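Local coordinates for protein Cas13d (uncultured Ruminococcus sp, PDB 6IV9) that binds a CRISPR RNA and probably uses its two HEPN domains to mature that guide and to cleave target RNA, at residues A[189-197]-A[634-642]; A[831-842]-A[851-862]. The protein carries 2 engineered substitutions. One frame throughout, in Å; residues are numbered along the deposited sequence. Where two conformers were deposited one is given.

Interaction 1 closes before interaction 2 opens along the chain: the first brings 189-197, on helix 168-197, against 634-642, which lies 437 residues later, while the second folds 831-842 onto the nearby helix 848-861. Their centres are about 17 Å apart, on the same side of the chain's centre, and they touch: V832 and R833 pack against Y192, Y638 and N196. Helix 713-760 borders both, meeting N189 and Y634 in interaction 1 and L835, I851 and Y852 in interaction 2. Two segments distant in sequence are thus joined beside the locally folded pair 831-842 and 851-862, with one long helix lining both contacts.

Interaction 1 (A[189-197]-A[634-642]); sequences NIVYALNNM and YLIKYANAQ
N196 and Y192 reach across to the end of helix 630-638 and bond to three successive backbone carbonyls there. The amide of N196 spends its nitrogen twice. ND2 donates to A639 O at 2.8 Å, an almost straight bond (172°) that lies in the amide plane, and to K637 O at 3.0 Å, where it comes in well above the carbonyl plane. Between these two carbonyls, Y192 OH donates to Y638 O at 2.7 Å. Y192 holds CG anti to its backbone N (chi1 165°), which lays the ring along the helix end with Y638 O at its edge. At the oxygen of the same N196 amide, a water bridges OD1 and N640 ND2, accepting from the latter and carrying the polar network to N640, the N-cap residue of helix 641-647.

Away from the carbonyls the contact turns apolar. Y192 CD2 meets Y638 CD1 at 3.6 Å, and the phenol of Y638 runs on to N189, whose CB comes within 3.3 Å of Y638 OH. That hydroxyl is bonded to E513, which also forms a salt bridge with K637 NZ; F508 O takes a further bond from the lysine. The alkyl part of K637 passes close to A193, with CG 3.6 Å from A193 CB. At this small residue the two backbones come nearest, and A193 CA also makes a CH...O contact with K637 O. M197, bent at chi2 and chi3, brings CE toward K637 CA.

The short segments cross almost at a right angle, 85°, with their axes 8.8 Å apart. Two nearly perpendicular helices are joined here by side-chain-to-backbone bonds: an amide and a phenol from one meet the carbonyls of K637, Y638 and A639, where the chain is leaving the other.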
loop_
_atom_site.group_PDB
_atom_site.type_symbol
_atom_site.label_atom_id
_atom_site.label_comp_id
_atom_site.label_asym_id
_atom_site.label_seq_id
_atom_site.Cartn_x
_atom_site.Cartn_y
_atom_site.Cartn_z
ATOM N N ASN A 189 7.595 6.227 5.334
ATOM C CA ASN A 189 8.069 4.887 5.746
ATOM C C ASN A 189 9.455 4.595 5.157
ATOM O O ASN A 189 10.271 4.066 5.861
ATOM C CB ASN A 189 7.078 3.804 5.334
ATOM C CG ASN A 189 5.802 3.861 6.136
ATOM O OD1 ASN A 189 5.716 4.593 7.087
ATOM N ND2 ASN A 189 4.819 3.083 5.750
ATOM N N ILE A 190 9.663 4.894 3.884
ATOM C CA ILE A 190 10.971 4.593 3.233
ATOM C C ILE A 190 12.094 5.396 3.901
ATOM O O ILE A 190 13.117 4.844 4.189
ATOM C CB ILE A 190 10.905 4.876 1.722
ATOM C CG1 ILE A 190 9.902 3.968 1.015
ATOM C CG2 ILE A 190 12.296 4.789 1.129
ATOM C CD1 ILE A 190 9.640 4.333 -0.414
ATOM N N VAL A 191 11.866 6.670 4.160
ATOM C CA VAL A 191 12.921 7.500 4.794
ATOM C C VAL A 191 13.241 6.916 6.173
ATOM O O VAL A 191 14.389 6.884 6.539
ATOM C CB VAL A 191 12.472 8.965 4.886
ATOM C CG1 VAL A 191 13.402 9.780 5.752
ATOM C CG2 VAL A 191 12.341 9.584 3.517
ATOM N N TYR A 192 12.221 6.512 6.914
ATOM C CA TYR A 192 12.473 5.922 8.245
ATOM C C TYR A 192 13.274 4.631 8.092
ATOM O O TYR A 192 14.210 4.433 8.810
ATOM C CB TYR A 192 11.157 5.642 8.965
ATOM C CG TYR A 192 11.306 4.725 10.144
ATOM C CD1 TYR A 192 11.883 5.153 11.319
ATOM C CD2 TYR A 192 10.897 3.414 10.067
ATOM C CE1 TYR A 192 12.035 4.304 12.399
ATOM C CE2 TYR A 192 11.037 2.554 11.136
ATOM C CZ TYR A 192 11.613 2.997 12.306
ATOM O OH TYR A 192 11.729 2.130 13.342
ATOM N N ALA A 193 12.909 3.799 7.134
ATOM C CA ALA A 193 13.612 2.518 6.939
ATOM C C ALA A 193 15.085 2.773 6.601
ATOM O O ALA A 193 15.933 2.108 7.147
ATOM C CB ALA A 193 12.943 1.745 5.849
ATOM N N LEU A 194 15.353 3.728 5.725
ATOM C CA LEU A 194 16.754 4.024 5.342
ATOM C C LEU A 194 17.538 4.527 6.555
ATOM O O LEU A 194 18.636 4.073 6.739
ATOM C CB LEU A 194 16.740 5.017 4.183
ATOM C CG LEU A 194 16.258 4.399 2.880
ATOM C CD1 LEU A 194 15.970 5.457 1.846
ATOM C CD2 LEU A 194 17.269 3.402 2.368
ATOM N N ASN A 195 16.960 5.415 7.351
ATOM C CA ASN A 195 17.626 5.900 8.582
ATOM C C ASN A 195 17.814 4.749 9.573
ATOM O O ASN A 195 18.857 4.665 10.191
ATOM C CB ASN A 195 16.864 7.042 9.239
ATOM C CG ASN A 195 17.196 8.358 8.580
ATOM O OD1 ASN A 195 18.249 8.904 8.820
ATOM N ND2 ASN A 195 16.341 8.826 7.701
ATOM N N ASN A 196 16.802 3.908 9.705
ATOM C CA ASN A 196 16.811 2.772 10.654
ATOM C C ASN A 196 17.916 1.785 10.287
ATOM O O ASN A 196 18.559 1.259 11.163
ATOM C CB ASN A 196 15.481 2.037 10.652
ATOM C CG ASN A 196 15.466 0.956 11.700
ATOM O OD1 ASN A 196 15.787 1.204 12.836
ATOM N ND2 ASN A 196 15.124 -0.244 11.307
ATOM N N MET A 197 18.151 1.640 8.991
ATOM C CA MET A 197 19.098 0.692 8.356
ATOM C C MET A 197 20.516 0.982 8.849
ATOM O O MET A 197 21.323 0.072 8.880
ATOM C CB MET A 197 19.045 0.927 6.848
ATOM C CG MET A 197 19.549 -0.179 6.009
ATOM S SD MET A 197 18.309 -0.690 4.815
ATOM C CE MET A 197 17.256 -1.654 5.890
ATOM N N TYR A 634 11.014 -7.350 6.542
ATOM C CA TYR A 634 10.122 -6.266 7.004
ATOM C C TYR A 634 10.520 -5.854 8.427
ATOM O O TYR A 634 10.596 -4.698 8.694
ATOM C CB TYR A 634 8.668 -6.741 6.963
ATOM C CG TYR A 634 7.666 -5.659 7.253
ATOM C CD1 TYR A 634 7.358 -5.306 8.549
ATOM C CD2 TYR A 634 7.047 -4.967 6.234
ATOM C CE1 TYR A 634 6.448 -4.310 8.829
ATOM C CE2 TYR A 634 6.139 -3.960 6.497
ATOM C CZ TYR A 634 5.842 -3.624 7.800
ATOM O OH TYR A 634 4.975 -2.630 8.091
ATOM N N LEU A 635 10.773 -6.825 9.295
ATOM C CA LEU A 635 11.135 -6.528 10.699
ATOM C C LEU A 635 12.467 -5.784 10.771
ATOM O O LEU A 635 12.572 -4.882 11.528
ATOM C CB LEU A 635 11.187 -7.843 11.475
ATOM C CG LEU A 635 9.828 -8.457 11.775
ATOM C CD1 LEU A 635 9.961 -9.910 12.182
ATOM C CD2 LEU A 635 9.125 -7.672 12.856
ATOM N N ILE A 636 13.449 -6.217 10.007
ATOM C CA ILE A 636 14.767 -5.536 10.033
ATOM C C ILE A 636 14.635 -4.118 9.484
ATOM O O ILE A 636 15.250 -3.247 10.001
ATOM C CB ILE A 636 15.818 -6.352 9.273
ATOM C CG1 ILE A 636 16.012 -7.719 9.918
ATOM C CG2 ILE A 636 17.111 -5.581 9.199
ATOM C CD1 ILE A 636 16.352 -7.650 11.370
ATOM N N LYS A 637 13.845 -3.950 8.442
ATOM C CA LYS A 637 13.649 -2.645 7.779
ATOM C C LYS A 637 13.034 -1.626 8.747
ATOM O O LYS A 637 13.514 -0.511 8.803
ATOM C CB LYS A 637 12.641 -2.931 6.669
ATOM C CG LYS A 637 12.378 -1.850 5.655
ATOM C CD LYS A 637 11.690 -2.409 4.434
ATOM C CE LYS A 637 10.182 -2.438 4.532
ATOM N NZ LYS A 637 9.530 -2.497 3.209
ATOM N N TYR A 638 12.004 -2.029 9.478
ATOM C CA TYR A 638 11.262 -1.081 10.342
ATOM C C TYR A 638 11.603 -1.213 11.824
ATOM O O TYR A 638 11.206 -0.366 12.584
ATOM C CB TYR A 638 9.757 -1.266 10.133
ATOM C CG TYR A 638 9.269 -0.763 8.805
ATOM C CD1 TYR A 638 9.602 0.496 8.357
ATOM C CD2 TYR A 638 8.496 -1.546 7.981
ATOM C CE1 TYR A 638 9.180 0.964 7.127
ATOM C CE2 TYR A 638 8.053 -1.093 6.758
ATOM C CZ TYR A 638 8.387 0.171 6.332
ATOM O OH TYR A 638 7.968 0.611 5.129
ATOM N N ALA A 639 12.301 -2.263 12.206
ATOM C CA ALA A 639 12.573 -2.453 13.641
ATOM C C ALA A 639 14.042 -2.796 13.894
ATOM O O ALA A 639 14.872 -2.400 13.132
ATOM C CB ALA A 639 11.617 -3.446 14.235
ATOM N N ASN A 640 14.306 -3.452 15.010
ATOM C CA ASN A 640 15.670 -3.824 15.445
ATOM C C ASN A 640 15.624 -5.295 15.868
ATOM O O ASN A 640 14.796 -5.610 16.682
ATOM C CB ASN A 640 16.102 -2.885 16.560
ATOM C CG ASN A 640 17.466 -3.212 17.109
ATOM O OD1 ASN A 640 17.612 -4.071 17.950
ATOM N ND2 ASN A 640 18.464 -2.534 16.605
ATOM N N ALA A 641 16.546 -6.116 15.383
ATOM C CA ALA A 641 16.490 -7.569 15.650
ATOM C C ALA A 641 16.533 -7.860 17.146
ATOM O O ALA A 641 15.752 -8.637 17.612
ATOM C CB ALA A 641 17.652 -8.237 14.975
ATOM N N GLN A 642 17.459 -7.242 17.843
ATOM C CA GLN A 642 17.585 -7.482 19.293
ATOM C C GLN A 642 16.345 -6.989 20.042
ATOM O O GLN A 642 15.900 -7.676 20.930
ATOM C CB GLN A 642 18.851 -6.802 19.770
ATOM C CG GLN A 642 19.238 -7.233 21.156
ATOM C CD GLN A 642 19.612 -5.975 21.873
ATOM O OE1 GLN A 642 18.774 -5.347 22.510
ATOM N NE2 GLN A 642 20.853 -5.562 21.700
HETATM O O HOH W 1 17.517 -0.774 14.062
#

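Interaction 2 (A[831-842]-A[851-862]); sequences VVRELKEYIGDI and IYHYVMQRCITK
R858 lies across one face of the Y838 ring. Its CB sits almost on the ring axis, 3.6 Å from the centroid, a CH-pi contact, and E837 CG covers part of the opposite face. Bends at chi2 and chi3 (-66° and -51°) curl the arginine back, bringing one face of its guanidinium over Y838 CD1; NH2 comes to 3.3 Å from CE1. The ring and guanidinium planes are 60° apart, so the two groups lean together and do not stack flat.

In this pose NH1 donates to two oxygens close to the guanidinium plane. One is D841 OD2 at 2.8 Å, a salt bridge through the anti lone pair of the carboxylate; the other is Y854 OH at 2.9 Å. The Y854 ring has R858 CG over a face, while I842 CG1 presses obliquely against CD2 at 3.3 Å.

Y838 is a knob set among Y854, V855, R858 and C859. V855 CG1 meets its edge, and the sulfur of C859 approaches obliquely, 5.0 Å from the centroid. Beyond V855, V831 fills the far end of the contact: CG2 lies over the Y852 face, 4.1 Å from the centroid, and also touches M856 CE at 3.6 Å. The Y852 hydroxyl is bonded to N742 on helix 713-760. L835 and I851 face that same helix, and I839 CD1 packs on I851 CG2.

The contact is thus graded, aliphatic and aromatic around V831 and V855 and charged around D841. With NH1 holding both a carboxylate and a phenol, the guanidinium is fixed in rotation, and its charge would be expected to favour the ionised form of D841.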
loop_
_atom_site.group_PDB
_atom_site.type_symbol
_atom_site.label_atom_id
_atom_site.label_comp_id
_atom_site.label_asym_id
_atom_site.label_seq_id
_atom_site.Cartn_x
_atom_site.Cartn_y
_atom_site.Cartn_z
ATOM N N VAL A 831 7.019 5.478 17.582
ATOM C CA VAL A 831 6.305 4.406 18.315
ATOM C C VAL A 831 6.948 3.073 17.954
ATOM O O VAL A 831 7.107 2.258 18.816
ATOM C CB VAL A 831 4.815 4.414 17.957
ATOM C CG1 VAL A 831 4.137 3.127 18.353
ATOM C CG2 VAL A 831 4.105 5.614 18.548
ATOM N N VAL A 832 7.209 2.855 16.677
ATOM C CA VAL A 832 7.841 1.580 16.250
ATOM C C VAL A 832 9.264 1.522 16.784
ATOM O O VAL A 832 9.648 0.523 17.321
ATOM C CB VAL A 832 7.795 1.389 14.731
ATOM C CG1 VAL A 832 8.470 0.095 14.343
ATOM C CG2 VAL A 832 6.364 1.403 14.260
ATOM N N ARG A 833 10.015 2.591 16.551
ATOM C CA ARG A 833 11.377 2.677 17.266
ATOM C C ARG A 833 11.596 2.450 18.745
ATOM O O ARG A 833 12.457 1.689 19.084
ATOM C CB ARG A 833 12.041 3.997 16.869
ATOM C CG ARG A 833 13.500 4.072 17.278
ATOM C CD ARG A 833 14.166 5.327 16.778
ATOM N NE ARG A 833 14.728 5.073 15.466
ATOM C CZ ARG A 833 15.939 4.578 15.253
ATOM N NH1 ARG A 833 16.874 4.705 16.174
ATOM N NH2 ARG A 833 16.210 3.960 14.120
ATOM N N GLU A 834 10.637 2.919 19.535
ATOM C CA GLU A 834 10.637 2.872 21.015
ATOM C C GLU A 834 9.665 1.819 21.553
ATOM O O GLU A 834 9.421 1.827 22.723
ATOM C CB GLU A 834 10.213 4.254 21.502
ATOM C CG GLU A 834 11.117 5.367 21.040
ATOM C CD GLU A 834 12.516 5.285 21.603
ATOM O OE1 GLU A 834 12.640 5.075 22.798
ATOM O OE2 GLU A 834 13.471 5.432 20.843
ATOM N N LEU A 835 9.188 0.917 20.707
ATOM C CA LEU A 835 8.162 -0.069 21.111
ATOM C C LEU A 835 8.660 -0.912 22.280
ATOM O O LEU A 835 7.945 -1.055 23.235
ATOM C CB LEU A 835 8.008 -1.012 19.922
ATOM C CG LEU A 835 6.613 -1.476 19.550
ATOM C CD1 LEU A 835 6.662 -2.882 18.999
ATOM C CD2 LEU A 835 5.628 -1.346 20.682
ATOM N N LYS A 836 9.882 -1.413 22.184
ATOM C CA LYS A 836 10.452 -2.312 23.217
ATOM C C LYS A 836 10.540 -1.572 24.555
ATOM O O LYS A 836 10.359 -2.177 25.576
ATOM C CB LYS A 836 11.804 -2.863 22.766
ATOM C CG LYS A 836 12.539 -3.692 23.800
ATOM C CD LYS A 836 13.498 -2.866 24.587
ATOM C CE LYS A 836 14.201 -3.626 25.682
ATOM N NZ LYS A 836 15.349 -2.853 26.201
ATOM N N GLU A 837 10.791 -0.279 24.497
ATOM C CA GLU A 837 10.947 0.541 25.711
ATOM C C GLU A 837 9.649 0.601 26.528
ATOM O O GLU A 837 9.745 0.581 27.732
ATOM C CB GLU A 837 11.484 1.901 25.286
ATOM C CG GLU A 837 12.053 2.711 26.413
ATOM C CD GLU A 837 13.388 2.262 26.978
ATOM O OE1 GLU A 837 13.713 2.713 28.078
ATOM O OE2 GLU A 837 14.082 1.480 26.330
ATOM N N TYR A 838 8.483 0.696 25.892
ATOM C CA TYR A 838 7.240 0.909 26.677
ATOM C C TYR A 838 6.172 -0.170 26.522
ATOM O O TYR A 838 5.306 -0.226 27.350
ATOM C CB TYR A 838 6.612 2.241 26.280
ATOM C CG TYR A 838 7.558 3.398 26.408
ATOM C CD1 TYR A 838 8.020 3.786 27.649
ATOM C CD2 TYR A 838 8.015 4.078 25.301
ATOM C CE1 TYR A 838 8.907 4.832 27.792
ATOM C CE2 TYR A 838 8.897 5.132 25.424
ATOM C CZ TYR A 838 9.344 5.509 26.676
ATOM O OH TYR A 838 10.211 6.532 26.830
ATOM N N ILE A 839 6.263 -1.046 25.527
ATOM C CA ILE A 839 5.156 -2.022 25.318
ATOM C C ILE A 839 4.984 -2.911 26.549
ATOM O O ILE A 839 3.878 -3.294 26.807
ATOM C CB ILE A 839 5.303 -2.826 24.023
ATOM C CG1 ILE A 839 3.977 -3.460 23.612
ATOM C CG2 ILE A 839 6.410 -3.855 24.128
ATOM C CD1 ILE A 839 3.965 -3.933 22.195
ATOM N N GLY A 840 6.069 -3.180 27.262
ATOM C CA GLY A 840 6.072 -4.033 28.459
ATOM C C GLY A 840 5.258 -3.457 29.599
ATOM O O GLY A 840 4.859 -4.236 30.453
ATOM N N ASP A 841 5.031 -2.142 29.604
ATOM C CA ASP A 841 4.293 -1.455 30.695
ATOM C C ASP A 841 2.776 -1.488 30.499
ATOM O O ASP A 841 2.103 -1.034 31.381
ATOM C CB ASP A 841 4.781 -0.018 30.865
ATOM C CG ASP A 841 6.199 0.056 31.385
ATOM O OD1 ASP A 841 6.674 -0.952 31.887
ATOM O OD2 ASP A 841 6.817 1.107 31.260
ATOM N N ILE A 842 2.271 -1.986 29.379
ATOM C CA ILE A 842 0.805 -1.993 29.130
ATOM C C ILE A 842 0.160 -3.111 29.950
ATOM O O ILE A 842 0.560 -4.250 29.795
ATOM C CB ILE A 842 0.497 -2.156 27.628
ATOM C CG1 ILE A 842 1.124 -1.057 26.780
ATOM C CG2 ILE A 842 -0.990 -2.241 27.369
ATOM C CD1 ILE A 842 0.878 -1.250 25.315
ATOM N N ILE A 851 -2.221 0.035 21.776
ATOM C CA ILE A 851 -0.751 -0.107 21.937
ATOM C C ILE A 851 -0.079 1.147 21.392
ATOM O O ILE A 851 0.738 1.695 22.049
ATOM C CB ILE A 851 -0.234 -1.341 21.191
ATOM C CG1 ILE A 851 -0.805 -2.632 21.766
ATOM C CG2 ILE A 851 1.278 -1.347 21.161
ATOM C CD1 ILE A 851 -0.503 -3.839 20.940
ATOM N N TYR A 852 -0.490 1.577 20.214
ATOM C CA TYR A 852 0.173 2.725 19.565
ATOM C C TYR A 852 0.047 3.976 20.431
ATOM O O TYR A 852 1.017 4.639 20.652
ATOM C CB TYR A 852 -0.535 2.975 18.236
ATOM C CG TYR A 852 -0.038 4.168 17.473
ATOM C CD1 TYR A 852 1.000 4.055 16.572
ATOM C CD2 TYR A 852 -0.615 5.403 17.628
ATOM C CE1 TYR A 852 1.466 5.143 15.865
ATOM C CE2 TYR A 852 -0.162 6.503 16.932
ATOM C CZ TYR A 852 0.884 6.377 16.050
ATOM O OH TYR A 852 1.307 7.458 15.367
ATOM N N HIS A 853 -1.155 4.263 20.893
ATOM C CA HIS A 853 -1.382 5.474 21.720
ATOM C C HIS A 853 -0.646 5.381 23.066
ATOM O O HIS A 853 -0.151 6.387 23.522
ATOM C CB HIS A 853 -2.859 5.841 21.733
ATOM C CG HIS A 853 -3.270 6.440 20.436
ATOM N ND1 HIS A 853 -2.787 7.632 20.002
ATOM C CD2 HIS A 853 -4.061 5.983 19.455
ATOM C CE1 HIS A 853 -3.287 7.897 18.831
ATOM N NE2 HIS A 853 -4.051 6.907 18.473
ATOM N N TYR A 854 -0.610 4.209 23.680
ATOM C CA TYR A 854 0.120 4.142 24.964
ATOM C C TYR A 854 1.603 4.449 24.736
ATOM O O TYR A 854 2.153 5.270 25.406
ATOM C CB TYR A 854 -0.053 2.782 25.634
ATOM C CG TYR A 854 0.785 2.700 26.878
ATOM C CD1 TYR A 854 0.364 3.300 28.046
ATOM C CD2 TYR A 854 2.031 2.102 26.870
ATOM C CE1 TYR A 854 1.145 3.283 29.182
ATOM C CE2 TYR A 854 2.828 2.076 27.996
ATOM C CZ TYR A 854 2.380 2.669 29.156
ATOM O OH TYR A 854 3.150 2.662 30.265
ATOM N N VAL A 855 2.210 3.807 23.754
ATOM C CA VAL A 855 3.649 4.039 23.465
ATOM C C VAL A 855 3.841 5.497 23.061
ATOM O O VAL A 855 4.757 6.116 23.528
ATOM C CB VAL A 855 4.164 3.077 22.379
ATOM C CG1 VAL A 855 5.587 3.386 21.978
ATOM C CG2 VAL A 855 4.013 1.628 22.788
ATOM N N MET A 856 2.945 6.023 22.243
ATOM C CA MET A 856 3.085 7.424 21.790
ATOM C C MET A 856 3.030 8.363 22.996
ATOM O O MET A 856 3.834 9.244 23.060
ATOM C CB MET A 856 1.953 7.796 20.832
ATOM C CG MET A 856 2.006 9.228 20.385
ATOM S SD MET A 856 3.400 9.647 19.342
ATOM C CE MET A 856 2.865 8.930 17.794
ATOM N N GLN A 857 2.088 8.150 23.901
ATOM C CA GLN A 857 1.937 9.018 25.095
ATOM C C GLN A 857 3.188 8.918 25.974
ATOM O O GLN A 857 3.599 9.911 26.504
ATOM C CB GLN A 857 0.609 8.721 25.782
ATOM C CG GLN A 857 -0.573 9.169 24.948
ATOM C CD GLN A 857 -1.931 8.797 25.475
ATOM O OE1 GLN A 857 -2.080 8.371 26.604
ATOM N NE2 GLN A 857 -2.933 8.966 24.640
ATOM N N ARG A 858 3.747 7.728 26.121
ATOM C CA ARG A 858 4.989 7.582 26.914
ATOM C C ARG A 858 6.117 8.364 26.239
ATOM O O ARG A 858 6.878 8.982 26.929
ATOM C CB ARG A 858 5.339 6.106 27.079
ATOM C CG ARG A 858 4.405 5.363 28.017
ATOM C CD ARG A 858 4.498 5.840 29.451
ATOM N NE ARG A 858 5.864 5.857 29.920
ATOM C CZ ARG A 858 6.476 4.831 30.471
ATOM N NH1 ARG A 858 5.857 3.680 30.624
ATOM N NH2 ARG A 858 7.721 4.950 30.863
ATOM N N CYS A 859 6.213 8.292 24.916
ATOM C CA CYS A 859 7.267 9.028 24.188
ATOM C C CYS A 859 7.056 10.533 24.352
ATOM O O CYS A 859 8.020 11.237 24.495
ATOM C CB CYS A 859 7.238 8.711 22.700
ATOM S SG CYS A 859 7.678 7.010 22.263
ATOM N N ILE A 860 5.823 10.997 24.259
ATOM C CA ILE A 860 5.536 12.458 24.365
ATOM C C ILE A 860 5.869 12.986 25.764
ATOM O O ILE A 860 6.383 14.076 25.853
ATOM C CB ILE A 860 4.071 12.764 24.014
ATOM C CG1 ILE A 860 3.724 12.381 22.578
ATOM C CG2 ILE A 860 3.737 14.210 24.300
ATOM C CD1 ILE A 860 4.195 13.357 21.572
ATOM N N THR A 861 5.536 12.223 26.797
ATOM C CA THR A 861 5.710 12.685 28.192
ATOM C C THR A 861 7.104 12.389 28.741
ATOM O O THR A 861 7.364 12.798 29.839
ATOM C CB THR A 861 4.636 12.082 29.088
ATOM O OG1 THR A 861 4.771 10.668 29.030
ATOM C CG2 THR A 861 3.249 12.508 28.682
ATOM N N LYS A 862 7.947 11.690 28.007
ATOM C CA LYS A 862 9.305 11.399 28.505
ATOM C C LYS A 862 10.011 12.721 28.801
ATOM O O LYS A 862 10.026 13.588 27.950
ATOM C CB LYS A 862 10.068 10.596 27.459
ATOM C CG LYS A 862 11.409 10.065 27.915
ATOM C CD LYS A 862 12.314 9.766 26.770
ATOM C CE LYS A 862 13.653 9.234 27.230
ATOM N NZ LYS A 862 13.603 8.778 28.638
#